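Local coordinates for protein glutamine cyclotransferase (Zymomonas mobilis, PDB 3NOL) that catalyses the cyclisation of N-terminal glutamine residues of peptides and proteins to pyroglutamate with release of ammonia, on a calcium-containing five-bladed beta-propeller, at residues Trp130-Thr133 with Tyr138-Met141; Ala186-Trp189 with Ile194-Ile197; Val70-Gly75 with Arg238-Gly243. All coordinates share one frame; numbering follows the deposited sequence.

Interaction 1 of 3, residues Trp130-Thr133 with Tyr138-Met141; sequences WGLT and YLIM
Leu132-Thr133 and Ile140-Met141 run antiparallel, Leu132 and Met141 as a non-hydrogen-bonded pair (CA-CA 4.5 Å), Thr133 and Ile140 as a hydrogen-bonded one. This is the beta hairpin that opens one blade of the propeller. Thr133 N donates to Ile140 O over 2.9 Å, in the carbonyl plane, whereas Ile140 N reaches Thr133 O at 2.8 Å from above the plane, 41° out of it. Leu132 CA adds a CA-H...O contact (3.3 Å) to Ile140 O, which already takes the N-H of Thr133, and Met141 CA makes a like contact to Gly131 O. The face of Leu132 and Met141 is largely apolar: Leu132 packs on Val100 and Leu102 of the preceding blade and Met141 on Leu102, flexible chains that fit between sheets. On the other face Thr133 and Ile140 lie side by side, Thr133 CG2 4.2 Å from Ile140 CB, both against Leu177, a calcium-site residue of the next blade. Threonine suits this spot because its hydroxyl bonds to Trp179 N while its methyl still packs. In Leu132, CG anti to the backbone N (chi1 -174°) and chi2 of 68° together turn CD1 to the neighbouring strand, 3.4 Å from Ile140 O and 3.7 Å from Met141 CB.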
loop_
_atom_site.group_PDB
_atom_site.type_symbol
_atom_site.label_atom_id
_atom_site.label_comp_id
_atom_site.label_asym_id
_atom_site.label_seq_id
_atom_site.Cartn_x
_atom_site.Cartn_y
_atom_site.Cartn_z
ATOM N N TRP A 130 7.132 5.866 2.798
ATOM C CA TRP A 130 6.600 4.556 3.164
ATOM C C TRP A 130 5.548 4.142 2.123
ATOM O O TRP A 130 5.911 3.556 1.115
ATOM C CB TRP A 130 6.038 4.546 4.603
ATOM C CG TRP A 130 7.088 4.654 5.707
ATOM C CD1 TRP A 130 8.325 5.271 5.645
ATOM C CD2 TRP A 130 6.968 4.143 7.035
ATOM N NE1 TRP A 130 8.975 5.157 6.860
ATOM C CE2 TRP A 130 8.158 4.474 7.727
ATOM C CE3 TRP A 130 5.966 3.422 7.713
ATOM C CZ2 TRP A 130 8.370 4.108 9.063
ATOM C CZ3 TRP A 130 6.185 3.069 9.060
ATOM C CH2 TRP A 130 7.386 3.408 9.704
ATOM N N GLY A 131 4.270 4.464 2.348
ATOM C CA GLY A 131 3.214 4.118 1.382
ATOM C C GLY A 131 2.973 5.187 0.316
ATOM O O GLY A 131 3.271 6.363 0.528
ATOM N N LEU A 132 2.434 4.764 -0.837
ATOM C CA LEU A 132 2.124 5.680 -1.921
ATOM C C LEU A 132 0.863 5.212 -2.650
ATOM O O LEU A 132 0.701 4.039 -2.916
ATOM C CB LEU A 132 3.298 5.787 -2.888
ATOM C CG LEU A 132 3.208 6.808 -4.015
ATOM C CD1 LEU A 132 3.261 8.250 -3.440
ATOM C CD2 LEU A 132 4.359 6.565 -5.032
ATOM N N THR A 133 -0.025 6.154 -2.930
ATOM C CA THR A 133 -1.223 5.888 -3.746
ATOM C C THR A 133 -1.514 7.184 -4.539
ATOM O O THR A 133 -0.669 8.107 -4.566
ATOM C CB THR A 133 -2.450 5.396 -2.867
ATOM O OG1 THR A 133 -3.536 4.972 -3.714
ATOM C CG2 THR A 133 -2.938 6.508 -1.910
ATOM N N TYR A 138 -3.571 13.948 -7.612
ATOM C CA TYR A 138 -2.310 13.909 -6.848
ATOM C C TYR A 138 -1.853 12.510 -6.479
ATOM O O TYR A 138 -2.677 11.605 -6.317
ATOM C CB TYR A 138 -2.466 14.669 -5.523
ATOM C CG TYR A 138 -3.003 16.058 -5.675
ATOM C CD1 TYR A 138 -2.224 17.067 -6.245
ATOM C CD2 TYR A 138 -4.297 16.364 -5.252
ATOM C CE1 TYR A 138 -2.717 18.349 -6.395
ATOM C CE2 TYR A 138 -4.810 17.649 -5.393
ATOM C CZ TYR A 138 -4.020 18.635 -5.959
ATOM O OH TYR A 138 -4.549 19.907 -6.094
ATOM N N LEU A 139 -0.538 12.360 -6.327
ATOM C CA LEU A 139 0.032 11.224 -5.594
ATOM C C LEU A 139 -0.054 11.565 -4.120
ATOM O O LEU A 139 0.070 12.728 -3.743
ATOM C CB LEU A 139 1.494 11.009 -5.982
ATOM C CG LEU A 139 1.624 10.416 -7.400
ATOM C CD1 LEU A 139 2.937 10.828 -8.140
ATOM C CD2 LEU A 139 1.400 8.882 -7.444
ATOM N N ILE A 140 -0.184 10.540 -3.286
ATOM C CA ILE A 140 -0.356 10.756 -1.864
ATOM C C ILE A 140 0.601 9.801 -1.174
ATOM O O ILE A 140 0.551 8.587 -1.421
ATOM C CB ILE A 140 -1.793 10.467 -1.411
ATOM C CG1 ILE A 140 -2.816 11.300 -2.207
ATOM C CG2 ILE A 140 -1.910 10.687 0.115
ATOM C CD1 ILE A 140 -4.214 10.750 -2.048
ATOM N N MET A 141 1.495 10.354 -0.360
ATOM C CA MET A 141 2.531 9.568 0.285
ATOM C C MET A 141 2.501 9.665 1.819
ATOM O O MET A 141 2.314 10.756 2.383
ATOM C CB MET A 141 3.919 9.951 -0.254
ATOM C CG MET A 141 4.489 11.267 0.187
ATOM S SD MET A 141 6.149 11.533 -0.542
ATOM C CE MET A 141 7.192 10.413 0.370
#

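Interaction 2 of 3, residues Ala186-Trp189 with Ile194-Ile197; sequences ANVW and IVRI
Ala186-Asn187 pairs with Ile194-Val195 as an antiparallel beta hairpin, a buried contact between the second and third strands of a propeller blade, with the calcium ion near the centre of the propeller about 7 Å from the Asn187 side chain. The short strand axes approach to 4.9 Å at 137°, consistent with the twist of a propeller blade. Ala186 and Val195 form the hydrogen-bonded pair: Ala186 N donates to Val195 O over 2.9 Å, in the carbonyl plane, and Val195 N returns a bond of 3.0 Å to Ala186 O, tilted 17° from the plane. Asn187 and Ile194 are the non-hydrogen-bonded pair next to it.

On the Asn187 face the two side chains lie alongside each other and point the same way, ND2 of the amide 3.7 Å from Ile194 CG1. The buried amide is not left without a partner: its OD1 accepts from Gly229 N of the next blade, and both side chains touch Ile230, one of the calcium-site residues. Asparagine thus links two blades, while the isoleucine packs its CG1 and CD1 along the amide.

The opposite face carries small and branched aliphatic groups. Ala186 is compact, and its CB meets Val195 CG2 and Ile197 CD1, each at 4.1 Å, both on the side of the neighbouring strand. Val188 and Val195 cross at about a right angle; with Val195 CG1 anti to the carbonyl carbon (chi1 -65°), that methyl lies 3.9 Å from Val188 CG2.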
loop_
_atom_site.group_PDB
_atom_site.type_symbol
_atom_site.label_atom_id
_atom_site.label_comp_id
_atom_site.label_asym_id
_atom_site.label_seq_id
_atom_site.Cartn_x
_atom_site.Cartn_y
_atom_site.Cartn_z
ATOM N N ALA A 186 -5.287 3.501 5.090
ATOM C CA ALA A 186 -3.867 3.342 5.437
ATOM C C ALA A 186 -3.649 2.209 6.411
ATOM O O ALA A 186 -4.376 2.107 7.407
ATOM C CB ALA A 186 -3.316 4.622 6.057
ATOM N N ASN A 187 -2.667 1.351 6.139
ATOM C CA ASN A 187 -2.199 0.463 7.198
ATOM C C ASN A 187 -1.595 1.319 8.311
ATOM O O ASN A 187 -0.982 2.352 8.039
ATOM C CB ASN A 187 -1.139 -0.521 6.687
ATOM C CG ASN A 187 -1.721 -1.577 5.768
ATOM O OD1 ASN A 187 -1.576 -1.488 4.555
ATOM N ND2 ASN A 187 -2.380 -2.582 6.345
ATOM N N VAL A 188 -1.786 0.874 9.553
ATOM C CA VAL A 188 -1.093 1.438 10.686
ATOM C C VAL A 188 -0.108 0.362 11.158
ATOM O O VAL A 188 -0.500 -0.707 11.658
ATOM C CB VAL A 188 -2.057 1.832 11.810
ATOM C CG1 VAL A 188 -1.261 2.453 12.973
ATOM C CG2 VAL A 188 -3.175 2.758 11.268
ATOM N N TRP A 189 1.168 0.655 10.922
ATOM C CA TRP A 189 2.245 -0.296 11.133
ATOM C C TRP A 189 2.224 -0.808 12.557
ATOM O O TRP A 189 2.015 -0.035 13.503
ATOM C CB TRP A 189 3.595 0.354 10.826
ATOM C CG TRP A 189 4.739 -0.600 10.585
ATOM C CD1 TRP A 189 4.719 -1.775 9.850
ATOM C CD2 TRP A 189 6.090 -0.434 11.032
ATOM N NE1 TRP A 189 5.974 -2.348 9.850
ATOM C CE2 TRP A 189 6.840 -1.531 10.535
ATOM C CE3 TRP A 189 6.749 0.555 11.781
ATOM C CZ2 TRP A 189 8.220 -1.684 10.805
ATOM C CZ3 TRP A 189 8.119 0.403 12.050
ATOM C CH2 TRP A 189 8.833 -0.704 11.566
ATOM N N ILE A 194 -6.792 -1.025 9.659
ATOM C CA ILE A 194 -6.655 -0.111 8.549
ATOM C C ILE A 194 -7.561 1.059 8.831
ATOM O O ILE A 194 -8.742 0.869 9.127
ATOM C CB ILE A 194 -7.034 -0.797 7.206
ATOM C CG1 ILE A 194 -6.004 -1.891 6.859
ATOM C CG2 ILE A 194 -7.218 0.258 6.095
ATOM C CD1 ILE A 194 -6.472 -2.808 5.741
ATOM N N VAL A 195 -7.004 2.259 8.808
ATOM C CA VAL A 195 -7.825 3.456 9.044
ATOM C C VAL A 195 -8.317 4.047 7.738
ATOM O O VAL A 195 -7.639 4.001 6.712
ATOM C CB VAL A 195 -7.126 4.529 9.905
ATOM C CG1 VAL A 195 -6.884 3.994 11.340
ATOM C CG2 VAL A 195 -5.842 5.025 9.249
ATOM N N ARG A 196 -9.529 4.577 7.807
ATOM C CA ARG A 196 -10.155 5.270 6.691
ATOM C C ARG A 196 -10.066 6.762 7.027
ATOM O O ARG A 196 -10.572 7.187 8.063
ATOM C CB ARG A 196 -11.621 4.821 6.551
ATOM C CG ARG A 196 -11.777 3.308 6.393
ATOM C CD ARG A 196 -13.233 2.853 6.472
ATOM N NE ARG A 196 -13.970 3.285 5.290
ATOM C CZ ARG A 196 -15.059 2.683 4.815
ATOM N NH1 ARG A 196 -15.630 3.156 3.716
ATOM N NH2 ARG A 196 -15.548 1.591 5.402
ATOM N N ILE A 197 -9.416 7.526 6.152
ATOM C CA ILE A 197 -9.079 8.918 6.409
ATOM C C ILE A 197 -9.832 9.866 5.472
ATOM O O ILE A 197 -9.834 9.672 4.235
ATOM C CB ILE A 197 -7.540 9.151 6.268
ATOM C CG1 ILE A 197 -6.762 8.276 7.265
ATOM C CG2 ILE A 197 -7.214 10.606 6.488
ATOM C CD1 ILE A 197 -5.263 8.117 6.918
#

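Interaction 3 of 3, residues Val70-Gly75 with Arg238-Gly243; sequences VDIESG and RLFVTG
Asp71 OD2 is gripped twice by Ser74, by OG at 2.8 Å and by the backbone N at 2.9 Å, the two donors arriving from opposite faces of the carboxylate plane on its anti side. The second of these bonds, from the N three residues on, makes an Asx motif, and Gly75 N closes the turn on Asp71 O at 2.8 Å. Glycine suits the end of this turn, where phi is positive (70°). The turn holds Ile72 with its side chain toward the strand Arg238-Gly243. It joins the third and fourth strands of one propeller blade, and Arg238-Gly243 belongs to the adjoining blade, so Ile72 bridges the seam between them. Its CD1 comes obliquely to both partners, 4.1 Å from Arg238 NH2 and 4.4 Å from Phe240 CZ, a slender apolar tip that can pack where arginine and phenylalanine meet. Between those two, Phe240 CZ stands 3.7 Å above one face of the Arg238 guanidinium, offset toward its rim, and Arg238 CZ lies in the plane of the phenyl ring at its edge. Asp233 fixes the arginine NE in a salt bridge. Across the seam, Phe240 also meets Phe55 edge-to-face.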
loop_
_atom_site.group_PDB
_atom_site.type_symbol
_atom_site.label_atom_id
_atom_site.label_comp_id
_atom_site.label_asym_id
_atom_site.label_seq_id
_atom_site.Cartn_x
_atom_site.Cartn_y
_atom_site.Cartn_z
ATOM N N VAL A 70 1.986 -9.279 -10.840
ATOM C CA VAL A 70 1.571 -10.563 -10.277
ATOM C C VAL A 70 0.140 -10.947 -10.706
ATOM O O VAL A 70 -0.805 -10.137 -10.599
ATOM C CB VAL A 70 1.676 -10.520 -8.709
ATOM C CG1 VAL A 70 1.172 -11.795 -8.093
ATOM C CG2 VAL A 70 3.071 -10.258 -8.261
ATOM N N ASP A 71 0.012 -12.179 -11.209
ATOM C CA ASP A 71 -1.287 -12.796 -11.511
ATOM C C ASP A 71 -2.067 -12.981 -10.216
ATOM O O ASP A 71 -1.551 -13.592 -9.269
ATOM C CB ASP A 71 -1.087 -14.176 -12.155
ATOM C CG ASP A 71 -2.405 -14.846 -12.495
ATOM O OD1 ASP A 71 -3.106 -14.371 -13.408
ATOM O OD2 ASP A 71 -2.755 -15.835 -11.820
ATOM N N ILE A 72 -3.282 -12.438 -10.165
ATOM C CA ILE A 72 -4.082 -12.461 -8.930
ATOM C C ILE A 72 -4.371 -13.888 -8.465
ATOM O O ILE A 72 -4.128 -14.239 -7.305
ATOM C CB ILE A 72 -5.411 -11.666 -9.056
ATOM C CG1 ILE A 72 -5.119 -10.175 -9.268
ATOM C CG2 ILE A 72 -6.278 -11.870 -7.798
ATOM C CD1 ILE A 72 -6.348 -9.314 -9.529
ATOM N N GLU A 73 -4.905 -14.700 -9.382
ATOM C CA GLU A 73 -5.393 -16.048 -9.042
ATOM C C GLU A 73 -4.311 -17.006 -8.545
ATOM O O GLU A 73 -4.573 -17.838 -7.670
ATOM C CB GLU A 73 -6.109 -16.652 -10.257
ATOM C CG GLU A 73 -7.515 -16.106 -10.411
ATOM C CD GLU A 73 -8.166 -16.443 -11.745
ATOM O OE1 GLU A 73 -7.573 -17.175 -12.571
ATOM O OE2 GLU A 73 -9.295 -15.960 -11.960
ATOM N N SER A 74 -3.104 -16.887 -9.102
ATOM C CA SER A 74 -2.020 -17.831 -8.816
ATOM C C SER A 74 -0.952 -17.240 -7.895
ATOM O O SER A 74 -0.165 -17.980 -7.300
ATOM C CB SER A 74 -1.352 -18.285 -10.118
ATOM O OG SER A 74 -0.593 -17.224 -10.683
ATOM N N GLY A 75 -0.915 -15.905 -7.805
ATOM C CA GLY A 75 0.141 -15.194 -7.083
ATOM C C GLY A 75 1.520 -15.255 -7.746
ATOM O O GLY A 75 2.522 -14.896 -7.125
ATOM N N ARG A 238 -13.377 -4.510 -5.902
ATOM C CA ARG A 238 -12.705 -5.542 -5.101
ATOM C C ARG A 238 -11.614 -4.928 -4.235
ATOM O O ARG A 238 -10.677 -4.301 -4.753
ATOM C CB ARG A 238 -12.108 -6.638 -6.000
ATOM C CG ARG A 238 -13.149 -7.471 -6.765
ATOM C CD ARG A 238 -12.518 -8.626 -7.570
ATOM N NE ARG A 238 -11.686 -8.112 -8.666
ATOM C CZ ARG A 238 -10.873 -8.836 -9.445
ATOM N NH1 ARG A 238 -10.737 -10.150 -9.287
ATOM N NH2 ARG A 238 -10.178 -8.226 -10.410
ATOM N N LEU A 239 -11.744 -5.123 -2.923
ATOM C CA LEU A 239 -10.751 -4.664 -1.964
ATOM C C LEU A 239 -9.857 -5.844 -1.563
ATOM O O LEU A 239 -10.364 -6.893 -1.145
ATOM C CB LEU A 239 -11.447 -4.102 -0.723
ATOM C CG LEU A 239 -10.579 -3.494 0.384
ATOM C CD1 LEU A 239 -9.747 -2.333 -0.126
ATOM C CD2 LEU A 239 -11.428 -3.071 1.583
ATOM N N PHE A 240 -8.548 -5.654 -1.674
ATOM C CA PHE A 240 -7.575 -6.715 -1.416
ATOM C C PHE A 240 -6.637 -6.260 -0.308
ATOM O O PHE A 240 -6.117 -5.131 -0.350
ATOM C CB PHE A 240 -6.717 -6.990 -2.660
ATOM C CG PHE A 240 -7.496 -7.440 -3.866
ATOM C CD1 PHE A 240 -7.906 -8.776 -3.980
ATOM C CD2 PHE A 240 -7.818 -6.528 -4.883
ATOM C CE1 PHE A 240 -8.600 -9.201 -5.108
ATOM C CE2 PHE A 240 -8.518 -6.950 -6.018
ATOM C CZ PHE A 240 -8.906 -8.273 -6.134
ATOM N N VAL A 241 -6.378 -7.153 0.641
ATOM C CA VAL A 241 -5.419 -6.850 1.716
ATOM C C VAL A 241 -4.428 -8.004 1.876
ATOM O O VAL A 241 -4.783 -9.181 1.685
ATOM C CB VAL A 241 -6.124 -6.562 3.063
ATOM C CG1 VAL A 241 -6.973 -5.265 2.967
ATOM C CG2 VAL A 241 -6.995 -7.764 3.503
ATOM N N THR A 242 -3.183 -7.665 2.197
ATOM C CA THR A 242 -2.182 -8.685 2.494
ATOM C C THR A 242 -1.199 -8.191 3.582
ATOM O O THR A 242 -1.456 -7.199 4.288
ATOM C CB THR A 242 -1.470 -9.196 1.175
ATOM O OG1 THR A 242 -0.714 -10.403 1.433
ATOM C CG2 THR A 242 -0.565 -8.111 0.592
ATOM N N GLY A 243 -0.097 -8.920 3.739
ATOM C CA GLY A 243 0.917 -8.530 4.700
ATOM C C GLY A 243 2.269 -9.140 4.365
ATOM O O GLY A 243 2.411 -10.002 3.441
#

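Overall arrangement
From the N terminus, strand 28-38 first joins the last blade, beside strand 248-256, closing the propeller ring. The chain then builds the first blade, where 70-75 opens interaction 3. Interactions 1 and 2 follow in series, each closing a short hairpin loop in successive blades, and both are nested inside the long loop of 162 residues that interaction 3 shuts when 238-243 returns beside the first blade. Nothing crosses. The hairpins touch through Trp130 and Trp189, whose rings meet edge-to-face, and interaction 2 reaches the last blade where Ile194 CD1 packs on Val241 CG1. Interactions 1 and 3 lie on opposite sides of the chain's centre, about 20 Å apart between centres.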